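PDB 2WAN: pullulanase from Bacillus acidopullulyticus, which hydrolyses the alpha-1,6-glucosidic linkages of pullulan and probably those of branched starch-derived dextrins. Local coordinates for residues 485-490 with 549-554; 397-402 with 514-519. All blocks are in the same frame, centred on the assembly; numbering follows the deposited sequence.

Contact 1 (485-490 with 549-554)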
loop_
_atom_site.group_PDB
_atom_site.type_symbol
_atom_site.label_atom_id
_atom_site.label_comp_id
_atom_site.label_asym_id
_atom_site.label_seq_id
_atom_site.Cartn_x
_atom_site.Cartn_y
_atom_site.Cartn_z
ATOM N N THR A 485 -5.294 -0.354 19.989
ATOM C CA THR A 485 -4.459 0.385 19.056
ATOM C C THR A 485 -5.338 1.343 18.268
ATOM O O THR A 485 -6.376 0.940 17.731
ATOM C CB THR A 485 -3.724 -0.572 18.059
ATOM O OG1 THR A 485 -3.171 -1.685 18.773
ATOM C CG2 THR A 485 -2.604 0.147 17.323
ATOM N N VAL A 486 -4.938 2.619 18.238
ATOM C CA VAL A 486 -5.619 3.619 17.397
ATOM C C VAL A 486 -4.867 3.729 16.076
ATOM O O VAL A 486 -3.654 3.952 16.064
ATOM C CB VAL A 486 -5.698 5.003 18.102
ATOM C CG1 VAL A 486 -6.224 6.077 17.142
ATOM C CG2 VAL A 486 -6.617 4.922 19.302
ATOM N N GLN A 487 -5.582 3.570 14.960
ATOM C CA GLN A 487 -4.998 3.866 13.663
ATOM C C GLN A 487 -5.442 5.264 13.259
ATOM O O GLN A 487 -6.629 5.499 13.024
ATOM C CB GLN A 487 -5.416 2.836 12.610
ATOM C CG GLN A 487 -4.935 3.147 11.159
ATOM C CD GLN A 487 -5.532 2.174 10.162
ATOM O OE1 GLN A 487 -5.354 0.964 10.283
ATOM N NE2 GLN A 487 -6.284 2.692 9.198
ATOM N N LEU A 488 -4.490 6.197 13.200
ATOM C CA LEU A 488 -4.821 7.585 12.846
ATOM C C LEU A 488 -4.866 7.777 11.341
ATOM O O LEU A 488 -3.929 7.369 10.648
ATOM C CB LEU A 488 -3.764 8.545 13.421
ATOM C CG LEU A 488 -3.627 8.646 14.937
ATOM C CD1 LEU A 488 -2.421 9.534 15.249
ATOM C CD2 LEU A 488 -4.896 9.202 15.556
ATOM N N GLN A 489 -5.928 8.414 10.834
ATOM C CA GLN A 489 -5.949 8.842 9.422
ATOM C C GLN A 489 -4.780 9.826 9.226
ATOM O O GLN A 489 -4.215 10.315 10.210
ATOM C CB GLN A 489 -7.305 9.425 9.025
ATOM C CG GLN A 489 -8.375 8.345 8.879
ATOM C CD GLN A 489 -9.575 8.835 8.081
ATOM O OE1 GLN A 489 -10.609 9.141 8.652
ATOM N NE2 GLN A 489 -9.423 8.932 6.758
ATOM N N PRO A 490 -4.359 10.068 7.978
ATOM C CA PRO A 490 -3.041 10.706 7.752
ATOM C C PRO A 490 -2.697 11.951 8.581
ATOM O O PRO A 490 -3.406 12.975 8.541
ATOM C CB PRO A 490 -3.077 11.019 6.265
ATOM C CG PRO A 490 -3.804 9.796 5.720
ATOM C CD PRO A 490 -4.955 9.595 6.709
ATOM N N ASN A 549 -0.946 3.400 15.302
ATOM C CA ASN A 549 -0.548 3.042 13.943
ATOM C C ASN A 549 -0.848 4.218 13.015
ATOM O O ASN A 549 -1.970 4.725 13.002
ATOM C CB ASN A 549 -1.332 1.809 13.445
ATOM C CG ASN A 549 -0.990 0.526 14.206
ATOM O OD1 ASN A 549 -0.031 0.478 14.973
ATOM N ND2 ASN A 549 -1.795 -0.519 13.996
ATOM N N MET A 550 0.132 4.649 12.235
ATOM C CA MET A 550 -0.120 5.745 11.291
ATOM C C MET A 550 -0.577 5.253 9.931
ATOM O O MET A 550 0.109 4.454 9.308
ATOM C CB MET A 550 1.145 6.601 11.130
ATOM C CG MET A 550 1.365 7.572 12.294
ATOM S SD MET A 550 2.970 8.447 12.157
ATOM C CE MET A 550 2.780 9.338 10.601
ATOM N N ASP A 551 -1.713 5.769 9.462
ATOM C CA ASP A 551 -2.074 5.681 8.021
ATOM C C ASP A 551 -1.059 6.538 7.253
ATOM O O ASP A 551 -0.905 7.724 7.548
ATOM C CB ASP A 551 -3.493 6.227 7.850
ATOM C CG ASP A 551 -4.088 5.965 6.481
ATOM O OD1 ASP A 551 -3.349 5.726 5.503
ATOM O OD2 ASP A 551 -5.336 5.990 6.392
ATOM N N VAL A 552 -0.340 5.933 6.312
ATOM C CA VAL A 552 0.691 6.652 5.529
ATOM C C VAL A 552 0.491 6.446 4.029
ATOM O O VAL A 552 0.067 5.367 3.585
ATOM C CB VAL A 552 2.139 6.239 5.962
ATOM C CG1 VAL A 552 2.450 6.763 7.392
ATOM C CG2 VAL A 552 2.296 4.712 5.915
ATOM N N VAL A 553 0.801 7.485 3.259
ATOM C CA VAL A 553 0.456 7.559 1.846
ATOM C C VAL A 553 1.726 7.766 1.002
ATOM O O VAL A 553 1.834 8.745 0.251
ATOM C CB VAL A 553 -0.582 8.693 1.595
ATOM C CG1 VAL A 553 -1.221 8.599 0.197
ATOM C CG2 VAL A 553 -1.687 8.694 2.708
ATOM N N TYR A 554 2.653 6.812 1.109
ATOM C CA TYR A 554 3.885 6.802 0.300
ATOM C C TYR A 554 3.650 6.464 -1.164
ATOM O O TYR A 554 4.560 6.620 -1.970
ATOM C CB TYR A 554 4.970 5.873 0.897
ATOM C CG TYR A 554 5.408 6.346 2.264
ATOM C CD1 TYR A 554 6.194 7.501 2.399
ATOM C CD2 TYR A 554 4.995 5.685 3.422
ATOM C CE1 TYR A 554 6.570 7.988 3.675
ATOM C CE2 TYR A 554 5.375 6.155 4.701
ATOM C CZ TYR A 554 6.156 7.309 4.811
ATOM O OH TYR A 554 6.496 7.761 6.067
HETATM O O HOH W 1 -6.752 5.335 8.600
HETATM O O HOH W 2 -1.281 8.974 10.172
#
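Residues 485-488 and 549-552 run side by side as parallel strands, their short axes 4.7 Å apart at closest and their N-to-C directions 20° apart. The register follows from the bonding: Asn549 N reaches Val486 O at 2.9 Å with a fairly straight hydrogen (165°), and Asn549 O accepts Leu488 N at 2.9 Å. One residue thus grips the two neighbours of Gln487, as parallel pairing requires. Leu488 repeats the pattern, its O taking Asp551 N at 3.0 Å, and the two bonds of Leu488 flank Met550. Gln487 and Asn549 share one face of the sheet, Leu488 and Met550 the other.

On the face of Gln487 and Asn549 the CG2 methyl of Thr485 rests over the flat amide of Asn549, 3.5 Å from ND2 and about equally far from CG and OD1. Gln487, extended beyond CG, does not meet Asp551 directly; a water spans the two, accepting from NE2 of Gln487 and donating to OD2 of Asp551, each at 2.7 Å. Asp551 has CG anti to its own N (chi1 -169°), which swings the carboxylate across the Pro490 ring until OD2 lies 3.6 Å from CD of Pro490. The neighbouring ring carbon, CG, touches CG2 of Val553.

These are neighbouring strands of the eight-stranded parallel barrel of the alpha-amylase fold. Facing the barrel interior, Tyr649 OH bonds both Gln487 OE1 and Asn549 ND2, while Asp551 pairs with Arg620 in a salt bridge and with Tyr509 in a hydrogen bond. Strand 435-438 flanks 485-488 on its other edge, strand 618-621 flanks 549-552, and Met550 points outward onto Trp610 of helix 597-614.

Contact 2 (397-402 with 514-519)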
loop_
_atom_site.group_PDB
_atom_site.type_symbol
_atom_site.label_atom_id
_atom_site.label_comp_id
_atom_site.label_asym_id
_atom_site.label_seq_id
_atom_site.Cartn_x
_atom_site.Cartn_y
_atom_site.Cartn_z
ATOM N N ARG A 397 12.087 18.271 8.785
ATOM C CA ARG A 397 11.321 17.794 9.932
ATOM C C ARG A 397 10.311 18.806 10.454
ATOM O O ARG A 397 9.501 18.468 11.323
ATOM C CB ARG A 397 12.239 17.403 11.098
ATOM C CG ARG A 397 13.423 16.507 10.746
ATOM C CD ARG A 397 13.044 15.317 9.845
ATOM N NE ARG A 397 14.101 14.297 9.896
ATOM C CZ ARG A 397 14.138 13.217 9.121
ATOM N NH1 ARG A 397 13.200 13.008 8.207
ATOM N NH2 ARG A 397 15.114 12.329 9.266
ATOM N N ALA A 398 10.400 20.045 9.967
ATOM C CA ALA A 398 9.492 21.140 10.322
ATOM C C ALA A 398 9.491 22.129 9.139
ATOM O O ALA A 398 10.352 22.029 8.243
ATOM C CB ALA A 398 9.952 21.819 11.608
ATOM N N ILE A 399 8.505 23.021 9.122
ATOM C CA ILE A 399 8.261 23.919 7.984
ATOM C C ILE A 399 7.775 25.311 8.407
ATOM O O ILE A 399 7.324 25.515 9.536
ATOM C CB ILE A 399 7.193 23.326 7.015
ATOM C CG1 ILE A 399 5.940 22.896 7.804
ATOM C CG2 ILE A 399 7.777 22.189 6.165
ATOM C CD1 ILE A 399 4.693 22.522 6.910
ATOM N N SER A 400 7.854 26.271 7.486
ATOM C CA SER A 400 7.093 27.495 7.641
ATOM C C SER A 400 5.626 27.124 7.441
ATOM O O SER A 400 5.331 26.025 6.937
ATOM C CB SER A 400 7.514 28.505 6.576
ATOM O OG SER A 400 7.269 27.975 5.287
ATOM N N VAL A 401 4.723 28.035 7.810
ATOM C CA VAL A 401 3.285 27.843 7.553
ATOM C C VAL A 401 3.098 27.551 6.064
ATOM O O VAL A 401 3.662 28.266 5.211
ATOM C CB VAL A 401 2.459 29.084 7.982
ATOM C CG1 VAL A 401 0.958 28.883 7.697
ATOM C CG2 VAL A 401 2.651 29.347 9.467
ATOM N N ASN A 402 2.342 26.490 5.753
ATOM C CA ASN A 402 2.086 26.070 4.355
ATOM C C ASN A 402 3.304 25.583 3.567
ATOM O O ASN A 402 3.256 25.446 2.325
ATOM C CB ASN A 402 1.343 27.158 3.563
ATOM C CG ASN A 402 -0.125 27.280 3.956
ATOM O OD1 ASN A 402 -0.698 28.386 3.939
ATOM N ND2 ASN A 402 -0.747 26.156 4.280
ATOM N N TYR A 514 6.404 14.507 3.927
ATOM C CA TYR A 514 6.219 13.202 4.576
ATOM C C TYR A 514 6.723 13.103 6.009
ATOM O O TYR A 514 6.258 12.245 6.767
ATOM C CB TYR A 514 6.850 12.088 3.744
ATOM C CG TYR A 514 6.083 11.735 2.482
ATOM C CD1 TYR A 514 4.953 10.907 2.535
ATOM C CD2 TYR A 514 6.503 12.209 1.242
ATOM C CE1 TYR A 514 4.257 10.568 1.385
ATOM C CE2 TYR A 514 5.802 11.879 0.078
ATOM C CZ TYR A 514 4.678 11.051 0.171
ATOM O OH TYR A 514 3.972 10.705 -0.958
ATOM N N ASN A 515 7.678 13.957 6.382
ATOM C CA ASN A 515 8.335 13.833 7.687
ATOM C C ASN A 515 7.971 14.937 8.670
ATOM O O ASN A 515 8.684 15.181 9.652
ATOM C CB ASN A 515 9.843 13.744 7.462
ATOM C CG ASN A 515 10.180 12.568 6.601
ATOM O OD1 ASN A 515 9.870 11.430 6.974
ATOM N ND2 ASN A 515 10.741 12.819 5.422
ATOM N N VAL A 516 6.835 15.576 8.397
ATOM C CA VAL A 516 6.316 16.703 9.190
ATOM C C VAL A 516 4.870 16.382 9.606
ATOM O O VAL A 516 4.094 15.927 8.776
ATOM C CB VAL A 516 6.301 18.030 8.363
ATOM C CG1 VAL A 516 5.713 19.200 9.165
ATOM C CG2 VAL A 516 7.726 18.377 7.815
ATOM N N PRO A 517 4.505 16.624 10.890
ATOM C CA PRO A 517 3.115 16.459 11.316
ATOM C C PRO A 517 2.199 17.491 10.677
ATOM O O PRO A 517 2.588 18.657 10.517
ATOM C CB PRO A 517 3.181 16.716 12.833
ATOM C CG PRO A 517 4.601 16.417 13.203
ATOM C CD PRO A 517 5.372 16.978 12.036
ATOM N N GLU A 518 0.989 17.066 10.318
ATOM C CA GLU A 518 -0.010 17.998 9.790
ATOM C C GLU A 518 -0.265 19.189 10.729
ATOM O O GLU A 518 -0.596 19.007 11.906
ATOM C CB GLU A 518 -1.317 17.265 9.481
ATOM C CG GLU A 518 -2.450 18.221 9.049
ATOM C CD GLU A 518 -2.126 19.023 7.798
ATOM O OE1 GLU A 518 -1.401 18.510 6.921
ATOM O OE2 GLU A 518 -2.626 20.191 7.662
ATOM N N GLY A 519 -0.156 20.401 10.182
ATOM C CA GLY A 519 -0.292 21.624 10.983
ATOM C C GLY A 519 -1.697 21.916 11.462
ATOM O O GLY A 519 -1.895 22.466 12.553
HETATM O O HOH W 3 9.012 15.955 12.087
#
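Val516 packs against the backbone of Arg397 and Ala398 and the side chain of Ile399, joining a loop of the alpha-amylase barrel that precedes helix 529-543 to a loop between strands 388-391 and 406-407, which both pair with strand 377-383 and so probably belong to the beta-sandwich of the carbohydrate-binding module 48. The loops meet through side-chain packing and one bridging water, with no direct hydrogen bond between them.

The two methyls of Val516 divide the work. CG1 stands anti to the backbone N (chi1 178°) and meets Ile399 CG1 at 3.9 Å and Ile399 CD1 at 4.1 Å. CG2, set beside the N, sits over the face of the peptide linking Arg397 and Ala398, 3.7 Å from Arg397 C and 3.8 Å from Ala398 N. Ile399 holds CG1 between its backbone N and carbonyl carbon (chi1 50°), an unfavoured placement that brings this branch obliquely over the valine. With an alanine here both methyls would be gone, and the resulting gap would probably leave Ile399 freer to turn and the 397-398 peptide without its apolar cover.

At the other end Arg397 bends at chi2 and runs alongside Asn515, pointing the same way. Its NH1 sits above the amide, 3.4 Å from Asn515 CG, while the amide in turn lies at the guanidinium edge; the planes are 81° apart, so the meeting is edge to face. Asn515 has its own partners, Ser606 OG on OD1 and Pro394 O on ND2, which hold the amide's rotation. Arg530 of helix 529-543 touches both Ile399 and Val516.

The carbonyls of the two loops are bridged by one water, which donates to Arg397 O at 2.7 Å and to Asn515 O at 2.6 Å.

Overall arrangement
Both contacts are buried, but the centre of contact 1 lies about 12 Å from the chain centre and that of contact 2 about 23 Å, between the barrel and what is probably the carbohydrate-binding module. Contact 1 is held by backbone bonds between barrel strands with a polar interior face; contact 2 joins loops through apolar methyls, a guanidinium edge over an amide face and one water. Their segments alternate along the chain: 397-402 precedes both barrel strands and 514-519 falls between them. Tyr514 OH probably bonds Val553 O (3.1 Å) and Tyr514 CD1 packs on Tyr554 CE1 (3.5 Å), so the loop just after strand 547-552 touches the barrel loop that takes part in contact 2.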